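Local coordinates for protein putative aminomethyltransferase (Leptospirillum rubarum, PDB 3TTG) that is a putative aminomethyltransferase of the glycine cleavage T-protein family, and probably binds folate through its larger, N-terminal part, at residues D90-N95 and Y170-P175. Sequence-based numbering, arbitrary orientation.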
# COMPACT_ATOMS: atom_id res chain seq x y z
N ASP A 90 4.67 0.17 -7.28
CA ASP A 90 3.99 -1.01 -6.80
C ASP A 90 2.69 -1.09 -7.63
O ASP A 90 2.36 -0.15 -8.31
CB ASP A 90 3.76 -1.02 -5.28
CG ASP A 90 2.74 -0.01 -4.76
OD1 ASP A 90 2.24 0.76 -5.55
OD2 ASP A 90 2.37 -0.09 -3.59
N ALA A 91 2.06 -2.23 -7.70
CA ALA A 91 0.75 -2.37 -8.34
C ALA A 91 -0.03 -3.54 -7.74
O ALA A 91 0.57 -4.56 -7.40
CB ALA A 91 0.93 -2.61 -9.85
N TRP A 92 -1.34 -3.44 -7.77
CA TRP A 92 -2.25 -4.55 -7.53
C TRP A 92 -2.49 -5.13 -8.90
O TRP A 92 -2.70 -4.37 -9.87
CB TRP A 92 -3.55 -4.12 -6.83
CG TRP A 92 -3.30 -3.59 -5.46
CD1 TRP A 92 -3.27 -2.29 -5.07
CD2 TRP A 92 -2.82 -4.36 -4.34
NE1 TRP A 92 -2.84 -2.19 -3.77
CE2 TRP A 92 -2.59 -3.45 -3.28
CE3 TRP A 92 -2.69 -5.74 -4.09
CZ2 TRP A 92 -2.19 -3.87 -2.01
CZ3 TRP A 92 -2.22 -6.15 -2.84
CH2 TRP A 92 -2.02 -5.22 -1.80
N CYS A 93 -2.46 -6.46 -9.00
CA CYS A 93 -2.55 -7.18 -10.26
C CYS A 93 -3.69 -8.20 -10.20
O CYS A 93 -3.70 -9.07 -9.32
CB CYS A 93 -1.23 -7.87 -10.60
SG CYS A 93 0.25 -6.85 -10.32
N GLY A 94 -4.57 -8.14 -11.19
CA GLY A 94 -5.69 -9.06 -11.34
C GLY A 94 -5.80 -9.60 -12.75
O GLY A 94 -5.25 -9.04 -13.67
N ASN A 95 -6.54 -10.68 -12.93
CA ASN A 95 -6.82 -11.28 -14.25
C ASN A 95 -8.31 -11.29 -14.50
O ASN A 95 -9.07 -11.64 -13.60
CB ASN A 95 -6.33 -12.73 -14.31
CG ASN A 95 -4.89 -12.91 -13.95
OD1 ASN A 95 -4.02 -12.97 -14.81
ND2 ASN A 95 -4.62 -13.00 -12.66
N TYR A 170 -14.97 -3.07 -10.79
CA TYR A 170 -14.17 -4.12 -10.17
C TYR A 170 -14.04 -3.95 -8.68
O TYR A 170 -14.06 -2.83 -8.17
CB TYR A 170 -12.72 -4.12 -10.77
CG TYR A 170 -12.64 -4.25 -12.27
CD1 TYR A 170 -12.59 -5.50 -12.87
CD2 TYR A 170 -12.74 -3.14 -13.10
CE1 TYR A 170 -12.59 -5.64 -14.26
CE2 TYR A 170 -12.76 -3.27 -14.49
CZ TYR A 170 -12.72 -4.53 -15.06
OH TYR A 170 -12.74 -4.69 -16.43
N VAL A 171 -13.77 -5.05 -7.99
CA VAL A 171 -13.47 -4.97 -6.57
C VAL A 171 -12.16 -5.67 -6.33
O VAL A 171 -11.99 -6.82 -6.73
CB VAL A 171 -14.57 -5.53 -5.64
CG1 VAL A 171 -14.21 -5.25 -4.17
CG2 VAL A 171 -15.90 -4.91 -5.95
N LEU A 172 -11.27 -5.00 -5.64
CA LEU A 172 -10.00 -5.52 -5.17
C LEU A 172 -10.11 -5.72 -3.67
O LEU A 172 -10.30 -4.71 -2.94
CB LEU A 172 -8.83 -4.56 -5.43
CG LEU A 172 -8.33 -4.29 -6.88
CD1 LEU A 172 -9.46 -3.82 -7.78
CD2 LEU A 172 -7.24 -3.24 -6.88
N ILE A 173 -9.91 -6.94 -3.18
CA ILE A 173 -9.83 -7.17 -1.74
C ILE A 173 -8.39 -7.51 -1.50
O ILE A 173 -7.92 -8.52 -2.00
CB ILE A 173 -10.76 -8.22 -1.14
CG1 ILE A 173 -12.21 -8.08 -1.60
CG2 ILE A 173 -10.65 -8.20 0.38
CD1 ILE A 173 -12.84 -6.88 -1.31
N HIS A 174 -7.70 -6.68 -0.76
CA HIS A 174 -6.28 -6.89 -0.53
C HIS A 174 -6.03 -8.17 0.27
O HIS A 174 -6.86 -8.59 1.10
CB HIS A 174 -5.67 -5.72 0.29
CG HIS A 174 -5.62 -4.38 -0.37
ND1 HIS A 174 -4.73 -3.42 0.06
CD2 HIS A 174 -6.41 -3.83 -1.32
CE1 HIS A 174 -5.01 -2.32 -0.63
NE2 HIS A 174 -5.99 -2.53 -1.49
N PRO A 175 -4.82 -8.72 0.20
CA PRO A 175 -4.44 -9.75 1.19
C PRO A 175 -4.48 -9.14 2.58
O PRO A 175 -4.21 -7.94 2.74
CB PRO A 175 -3.01 -10.14 0.80
CG PRO A 175 -2.57 -9.17 -0.16
CD PRO A 175 -3.70 -8.38 -0.70
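Trp92 reaches from strand 87-96 to Leu172, His174 and Pro175, a worked example of how one large aromatic side chain can join two β-sheets that share no hydrogen bond at this point. The bridge begins at Trp92 CB, which packs against the methyl Leu172 CD2 at 3.8 Å. Here the backbones are still well separated, the CA atoms of Trp92 and Leu172 being 8.2 Å apart. The indole then leaves the strand with CG anti to the carbonyl carbon (chi1 -64°), a rotation that carries its six-membered ring past Leu172 to His174 and Pro175. Both strands belong to the folate-binding region of the aminomethyltransferase family: 87-96 runs within an antiparallel five-stranded sheet, whereas 170-173 is part of a mixed sheet, where it lies between 161-164 and 187-193, and the indole lies in the buried interface between the two sheets. Farther along the ring, NE1 and CE2 lie near the CE1–NE2 side of the imidazole, and Trp92 CZ2 comes closest, 3.3 Å from His174 ND1. CZ2 sits over one face of the imidazole but toward its rim; with 4.2 Å between the centroids of the Trp92 six-membered ring and the His174 imidazole, and 36° between their planes, the two rings meet obliquely. The imidazole is also held from within its own sheet, since His174 NE2 is hydrogen-bonded to Asp189 OD2 of strand 187-193, a bond that should restrict its rotation against the indole. At the far end CH2 touches both His174 ND1 and Pro175 CD, and Trp92 CZ3 approaches Pro175 CD to 3.4 Å. Tyr77, from the adjoining strand 75-81, adds another aromatic ring against Trp92.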